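Local coordinates for ATPase associated with various cellular activities, AAA_5 (Staphylothermus marinus, PDB 6N0S), which forms the N-terminal EVE-like, PUA-like domain of an McrB protein, probably a DNA-binding module attached to a motor thought to hydrolyse ATP, at residues K88-I102 with I124-R136. Numbering follows the deposited sequence.
Sequences KEYSWPEIKKVLRKI and IRPSRSDRFFLFR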
loop_
_atom_site.group_PDB
_atom_site.type_symbol
_atom_site.label_atom_id
_atom_site.label_comp_id
_atom_site.label_asym_id
_atom_site.label_seq_id
_atom_site.Cartn_x
_atom_site.Cartn_y
_atom_site.Cartn_z
ATOM N N LYS A 88 -16.007 -2.841 0.328
ATOM C CA LYS A 88 -16.495 -3.453 -0.893
ATOM C C LYS A 88 -15.355 -4.253 -1.507
ATOM O O LYS A 88 -14.185 -3.859 -1.406
ATOM C CB LYS A 88 -17.006 -2.388 -1.869
ATOM C CG LYS A 88 -17.874 -2.923 -2.976
ATOM C CD LYS A 88 -18.161 -1.812 -3.993
ATOM C CE LYS A 88 -18.856 -2.320 -5.258
ATOM N NZ LYS A 88 -18.373 -3.681 -5.677
ATOM N N GLU A 89 -15.695 -5.392 -2.102
ATOM C CA GLU A 89 -14.738 -6.213 -2.825
ATOM C C GLU A 89 -15.117 -6.257 -4.307
ATOM O O GLU A 89 -16.247 -5.932 -4.693
ATOM C CB GLU A 89 -14.647 -7.600 -2.177
ATOM C CG GLU A 89 -14.083 -7.452 -0.738
ATOM C CD GLU A 89 -14.049 -8.757 0.065
ATOM O OE1 GLU A 89 -14.436 -9.814 -0.489
ATOM O OE2 GLU A 89 -13.617 -8.724 1.253
ATOM N N TYR A 90 -14.144 -6.606 -5.154
ATOM C CA TYR A 90 -14.214 -6.287 -6.579
ATOM C C TYR A 90 -13.641 -7.407 -7.427
ATOM O O TYR A 90 -12.714 -8.114 -7.017
ATOM C CB TYR A 90 -13.428 -5.031 -6.919
ATOM C CG TYR A 90 -13.892 -3.781 -6.240
ATOM C CD1 TYR A 90 -13.433 -3.436 -4.972
ATOM C CD2 TYR A 90 -14.780 -2.929 -6.867
ATOM C CE1 TYR A 90 -13.857 -2.266 -4.356
ATOM C CE2 TYR A 90 -15.210 -1.769 -6.256
ATOM C CZ TYR A 90 -14.740 -1.439 -5.016
ATOM O OH TYR A 90 -15.180 -0.282 -4.431
ATOM N N SER A 91 -14.171 -7.541 -8.640
ATOM C CA SER A 91 -13.429 -8.294 -9.637
ATOM C C SER A 91 -12.356 -7.396 -10.255
ATOM O O SER A 91 -12.264 -6.212 -9.964
ATOM C CB SER A 91 -14.353 -8.834 -10.721
ATOM O OG SER A 91 -14.843 -7.779 -11.500
ATOM N N TRP A 92 -11.522 -7.995 -11.097
ATOM C CA TRP A 92 -10.427 -7.260 -11.730
ATOM C C TRP A 92 -10.946 -6.192 -12.679
ATOM O O TRP A 92 -10.491 -5.035 -12.590
ATOM C CB TRP A 92 -9.514 -8.276 -12.423
ATOM C CG TRP A 92 -8.468 -7.716 -13.338
ATOM C CD1 TRP A 92 -8.316 -7.985 -14.671
ATOM C CD2 TRP A 92 -7.404 -6.824 -12.985
ATOM N NE1 TRP A 92 -7.222 -7.320 -15.170
ATOM C CE2 TRP A 92 -6.646 -6.597 -14.161
ATOM C CE3 TRP A 92 -7.020 -6.192 -11.791
ATOM C CZ2 TRP A 92 -5.533 -5.780 -14.181
ATOM C CZ3 TRP A 92 -5.913 -5.371 -11.813
ATOM C CH2 TRP A 92 -5.186 -5.153 -13.016
ATOM N N PRO A 93 -11.898 -6.466 -13.562
ATOM C CA PRO A 93 -12.386 -5.379 -14.420
ATOM C C PRO A 93 -13.021 -4.266 -13.616
ATOM O O PRO A 93 -12.832 -3.092 -13.936
ATOM C CB PRO A 93 -13.366 -6.088 -15.366
ATOM C CG PRO A 93 -12.990 -7.536 -15.306
ATOM C CD PRO A 93 -12.486 -7.771 -13.922
ATOM N N GLU A 94 -13.727 -4.603 -12.539
ATOM C CA GLU A 94 -14.395 -3.589 -11.728
ATOM C C GLU A 94 -13.382 -2.687 -11.034
ATOM O O GLU A 94 -13.538 -1.465 -11.004
ATOM C CB GLU A 94 -15.284 -4.265 -10.669
ATOM C CG GLU A 94 -16.525 -4.946 -11.185
ATOM C CD GLU A 94 -17.137 -5.917 -10.153
ATOM O OE1 GLU A 94 -16.699 -5.956 -8.976
ATOM O OE2 GLU A 94 -18.055 -6.661 -10.537
ATOM N N ILE A 95 -12.363 -3.274 -10.399
ATOM C CA ILE A 95 -11.462 -2.414 -9.637
ATOM C C ILE A 95 -10.585 -1.589 -10.577
ATOM O O ILE A 95 -10.242 -0.455 -10.258
ATOM C CB ILE A 95 -10.632 -3.229 -8.628
ATOM C CG1 ILE A 95 -10.039 -2.289 -7.566
ATOM C CG2 ILE A 95 -9.529 -4.026 -9.308
ATOM C CD1 ILE A 95 -9.423 -2.997 -6.422
ATOM N N LYS A 96 -10.198 -2.143 -11.731
ATOM C CA LYS A 96 -9.510 -1.358 -12.781
ATOM C C LYS A 96 -10.243 -0.070 -13.112
ATOM O O LYS A 96 -9.632 0.981 -13.336
ATOM C CB LYS A 96 -9.448 -2.134 -14.083
ATOM C CG LYS A 96 -8.392 -3.090 -14.267
ATOM C CD LYS A 96 -8.748 -3.822 -15.556
ATOM C CE LYS A 96 -7.607 -3.774 -16.554
ATOM N NZ LYS A 96 -7.508 -2.446 -17.181
ATOM N N LYS A 97 -11.559 -0.171 -13.258
ATOM C CA LYS A 97 -12.355 0.975 -13.644
ATOM C C LYS A 97 -12.443 1.977 -12.503
ATOM O O LYS A 97 -12.398 3.188 -12.722
ATOM C CB LYS A 97 -13.729 0.462 -14.096
ATOM C CG LYS A 97 -14.699 1.497 -14.568
ATOM C CD LYS A 97 -15.995 0.831 -15.053
ATOM C CE LYS A 97 -17.020 1.857 -15.525
ATOM N NZ LYS A 97 -16.618 2.482 -16.848
ATOM N N VAL A 98 -12.536 1.499 -11.265
ATOM C CA VAL A 98 -12.556 2.406 -10.116
ATOM C C VAL A 98 -11.213 3.104 -9.956
ATOM O O VAL A 98 -11.143 4.311 -9.690
ATOM C CB VAL A 98 -12.929 1.628 -8.843
ATOM C CG1 VAL A 98 -12.719 2.501 -7.622
ATOM C CG2 VAL A 98 -14.359 1.094 -8.932
ATOM N N LEU A 99 -10.120 2.342 -10.059
ATOM C CA LEU A 99 -8.789 2.944 -9.927
ATOM C C LEU A 99 -8.496 3.915 -11.062
ATOM O O LEU A 99 -7.892 4.975 -10.837
ATOM C CB LEU A 99 -7.724 1.859 -9.898
ATOM C CG LEU A 99 -7.812 0.896 -8.698
ATOM C CD1 LEU A 99 -6.880 -0.323 -8.889
ATOM C CD2 LEU A 99 -7.459 1.666 -7.465
ATOM N N ARG A 100 -8.869 3.564 -12.294
ATOM C CA ARG A 100 -8.605 4.489 -13.412
ATOM C C ARG A 100 -9.268 5.841 -13.166
ATOM O O ARG A 100 -8.665 6.902 -13.399
ATOM C CB ARG A 100 -9.096 3.880 -14.733
ATOM C CG ARG A 100 -8.989 4.847 -15.991
ATOM C CD ARG A 100 -9.287 4.116 -17.330
ATOM N NE ARG A 100 -8.320 3.068 -17.644
ATOM C CZ ARG A 100 -7.165 3.233 -18.269
ATOM N NH1 ARG A 100 -6.782 4.431 -18.712
ATOM N NH2 ARG A 100 -6.385 2.174 -18.452
ATOM N N LYS A 101 -10.517 5.830 -12.693
ATOM C CA LYS A 101 -11.183 7.083 -12.358
ATOM C C LYS A 101 -10.436 7.825 -11.263
ATOM O O LYS A 101 -10.200 9.034 -11.368
ATOM C CB LYS A 101 -12.632 6.816 -11.956
ATOM C CG LYS A 101 -13.341 8.024 -11.365
ATOM C CD LYS A 101 -14.841 7.759 -11.234
ATOM C CE LYS A 101 -15.502 8.699 -10.240
ATOM N NZ LYS A 101 -15.102 10.125 -10.466
ATOM N N ILE A 102 -10.041 7.128 -10.200
ATOM C CA ILE A 102 -9.325 7.817 -9.130
ATOM C C ILE A 102 -8.018 8.401 -9.653
ATOM O O ILE A 102 -7.653 9.539 -9.326
ATOM C CB ILE A 102 -9.088 6.869 -7.941
ATOM C CG1 ILE A 102 -10.409 6.547 -7.267
ATOM C CG2 ILE A 102 -8.185 7.528 -6.938
ATOM C CD1 ILE A 102 -10.387 5.301 -6.382
ATOM N N ILE A 124 0.124 -10.572 -11.532
ATOM C CA ILE A 124 -0.874 -11.227 -10.690
ATOM C C ILE A 124 -1.852 -12.124 -11.447
ATOM O O ILE A 124 -2.453 -13.017 -10.822
ATOM C CB ILE A 124 -1.662 -10.213 -9.828
ATOM C CG1 ILE A 124 -2.413 -9.197 -10.669
ATOM C CG2 ILE A 124 -0.728 -9.516 -8.863
ATOM C CD1 ILE A 124 -3.268 -8.270 -9.839
ATOM N N ARG A 125 -2.027 -11.926 -12.746
ATOM C CA ARG A 125 -2.843 -12.794 -13.601
ATOM C C ARG A 125 -4.190 -13.148 -12.975
ATOM O O ARG A 125 -4.419 -14.296 -12.592
ATOM C CB ARG A 125 -2.059 -14.060 -13.944
ATOM C CG ARG A 125 -0.676 -13.742 -14.535
ATOM C CD ARG A 125 0.163 -14.972 -14.813
ATOM N NE ARG A 125 0.640 -15.613 -13.590
ATOM C CZ ARG A 125 1.674 -15.190 -12.866
ATOM N NH1 ARG A 125 2.369 -14.117 -13.232
ATOM N NH2 ARG A 125 2.019 -15.836 -11.767
ATOM N N PRO A 126 -5.115 -12.203 -12.886
ATOM C CA PRO A 126 -6.413 -12.502 -12.293
ATOM C C PRO A 126 -7.210 -13.471 -13.147
ATOM O O PRO A 126 -7.014 -13.593 -14.353
ATOM C CB PRO A 126 -7.105 -11.136 -12.240
ATOM C CG PRO A 126 -6.029 -10.141 -12.467
ATOM C CD PRO A 126 -5.050 -10.816 -13.357
ATOM N N SER A 127 -8.134 -14.148 -12.489
ATOM C CA SER A 127 -9.170 -14.921 -13.136
ATOM C C SER A 127 -10.510 -14.259 -12.857
ATOM O O SER A 127 -10.615 -13.347 -12.029
ATOM C CB SER A 127 -9.162 -16.359 -12.626
ATOM O OG SER A 127 -9.736 -16.440 -11.325
ATOM N N ARG A 128 -11.544 -14.751 -13.539
ATOM C CA ARG A 128 -12.867 -14.146 -13.424
ATOM C C ARG A 128 -13.385 -14.200 -11.994
ATOM O O ARG A 128 -14.141 -13.315 -11.574
ATOM C CB ARG A 128 -13.853 -14.842 -14.371
ATOM C CG ARG A 128 -13.236 -15.279 -15.709
ATOM C CD ARG A 128 -14.248 -15.344 -16.868
ATOM N NE ARG A 128 -13.559 -15.279 -18.166
ATOM C CZ ARG A 128 -13.060 -14.162 -18.695
ATOM N NH1 ARG A 128 -13.176 -13.011 -18.046
ATOM N NH2 ARG A 128 -12.439 -14.191 -19.874
ATOM N N SER A 129 -12.994 -15.225 -11.235
ATOM C CA SER A 129 -13.450 -15.388 -9.867
ATOM C C SER A 129 -12.619 -14.618 -8.842
ATOM O O SER A 129 -13.103 -14.381 -7.726
ATOM C CB SER A 129 -13.430 -16.877 -9.500
ATOM O OG SER A 129 -12.351 -17.524 -10.155
ATOM N N ASP A 130 -11.391 -14.229 -9.174
ATOM C CA ASP A 130 -10.524 -13.605 -8.180
ATOM C C ASP A 130 -11.144 -12.307 -7.687
ATOM O O ASP A 130 -11.691 -11.528 -8.469
ATOM C CB ASP A 130 -9.137 -13.337 -8.762
ATOM C CG ASP A 130 -8.355 -14.612 -9.044
ATOM O OD1 ASP A 130 -8.735 -15.664 -8.509
ATOM O OD2 ASP A 130 -7.350 -14.558 -9.789
ATOM N N ARG A 131 -11.046 -12.076 -6.384
ATOM C CA ARG A 131 -11.587 -10.904 -5.720
ATOM C C ARG A 131 -10.470 -10.010 -5.202
ATOM O O ARG A 131 -9.391 -10.484 -4.827
ATOM C CB ARG A 131 -12.458 -11.292 -4.523
ATOM C CG ARG A 131 -13.386 -12.472 -4.758
ATOM C CD ARG A 131 -14.389 -12.137 -5.837
ATOM N NE ARG A 131 -15.191 -10.983 -5.431
ATOM C CZ ARG A 131 -15.867 -10.203 -6.265
ATOM N NH1 ARG A 131 -15.836 -10.428 -7.572
ATOM N NH2 ARG A 131 -16.555 -9.181 -5.788
ATOM N N PHE A 132 -10.796 -8.733 -5.074
ATOM C CA PHE A 132 -9.843 -7.662 -4.820
ATOM C C PHE A 132 -10.355 -6.779 -3.694
ATOM O O PHE A 132 -11.559 -6.546 -3.588
ATOM C CB PHE A 132 -9.619 -6.819 -6.105
ATOM C CG PHE A 132 -8.838 -7.532 -7.134
ATOM C CD1 PHE A 132 -9.455 -8.390 -8.032
ATOM C CD2 PHE A 132 -7.478 -7.384 -7.183
ATOM C CE1 PHE A 132 -8.714 -9.100 -8.940
ATOM C CE2 PHE A 132 -6.726 -8.079 -8.124
ATOM C CZ PHE A 132 -7.341 -8.941 -8.986
ATOM N N PHE A 133 -9.445 -6.308 -2.846
ATOM C CA PHE A 133 -9.762 -5.317 -1.830
ATOM C C PHE A 133 -9.285 -3.940 -2.278
ATOM O O PHE A 133 -8.360 -3.814 -3.093
ATOM C CB PHE A 133 -9.149 -5.684 -0.458
ATOM C CG PHE A 133 -7.642 -5.653 -0.405
ATOM C CD1 PHE A 133 -6.959 -4.477 -0.151
ATOM C CD2 PHE A 133 -6.913 -6.809 -0.565
ATOM C CE1 PHE A 133 -5.570 -4.467 -0.070
ATOM C CE2 PHE A 133 -5.528 -6.798 -0.494
ATOM C CZ PHE A 133 -4.864 -5.626 -0.245
ATOM N N LEU A 134 -9.930 -2.903 -1.717
ATOM C CA LEU A 134 -9.608 -1.515 -2.004
ATOM C C LEU A 134 -9.843 -0.666 -0.770
ATOM O O LEU A 134 -10.943 -0.657 -0.227
ATOM C CB LEU A 134 -10.471 -0.987 -3.145
ATOM C CG LEU A 134 -10.338 0.487 -3.528
ATOM C CD1 LEU A 134 -8.945 0.814 -3.902
ATOM C CD2 LEU A 134 -11.266 0.734 -4.675
ATOM N N PHE A 135 -8.830 0.078 -0.374
ATOM C CA PHE A 135 -8.952 1.108 0.642
ATOM C C PHE A 135 -8.631 2.454 0.010
ATOM O O PHE A 135 -7.613 2.601 -0.683
ATOM C CB PHE A 135 -8.003 0.855 1.818
ATOM C CG PHE A 135 -8.324 -0.387 2.604
ATOM C CD1 PHE A 135 -9.407 -0.419 3.463
ATOM C CD2 PHE A 135 -7.550 -1.515 2.484
ATOM C CE1 PHE A 135 -9.701 -1.535 4.208
ATOM C CE2 PHE A 135 -7.855 -2.643 3.219
ATOM C CZ PHE A 135 -8.943 -2.642 4.087
ATOM N N ARG A 136 -9.475 3.444 0.268
ATOM C CA ARG A 136 -9.185 4.813 -0.153
ATOM C C ARG A 136 -8.398 5.511 0.953
ATOM O O ARG A 136 -8.855 5.555 2.096
ATOM C CB ARG A 136 -10.484 5.555 -0.463
ATOM C CG ARG A 136 -11.144 5.094 -1.753
ATOM C CD ARG A 136 -12.551 5.614 -1.869
ATOM N NE ARG A 136 -12.890 5.946 -3.246
ATOM C CZ ARG A 136 -13.469 5.112 -4.105
ATOM N NH1 ARG A 136 -13.783 3.877 -3.741
ATOM N NH2 ARG A 136 -13.753 5.527 -5.338
HETATM O O HOH W 1 -11.570 -11.001 -11.128
#
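Pro126 lies over one face of the Trp92 indole, its CG 3.6 Å from the centroid of the five-membered ring in a CH-pi contact. Lys96 CG lies over the opposite face, and the ring is held between the two. CG anti to the backbone N (chi1 169°) turns the indole toward Pro126. Trp92 CB lies 3.7 Å from Phe132 CE1, the two aromatic planes inclined at 38°. Replacing the indole with an alanine would probably open a gap between Pro126 and Lys96 and leave the Phe132 ring freer to shift. Further along the helix, Ile95 CD1 reaches Phe132 CB, and Leu134 sets CD2 3.7 Å from Val98 CG1, CD1 against Leu99 CD2 and CB on Tyr90 CE1. Ile102 CD1 sits over one face of the Arg136 guanidinium, 3.5 Å from NH2. Within this EVE-like domain, helix 92-105 thus runs nearly parallel to strand 132-136 (21° between the local axes) and covers one side of a small antiparallel sheet, in which that strand lies between 30-34 and the short edge strand 89-90. Tyr90 and Phe132 form a hydrogen-bonded pair whose two bonds are both weak, Phe132 N to Tyr90 O being 2.8 Å. Next to this pair, the Arg131 chain, bent at chi2 and chi3, lays a guanidinium face over Tyr90 C. At the helix start, N-cap Ser91 gives its backbone N to Glu94 OE1 (3.0 Å), while a water accepts from Trp92 N near Ser127 O and Asp130 O. Asp130 OD2 takes Ser127 N, bracing the type I turn 127-130.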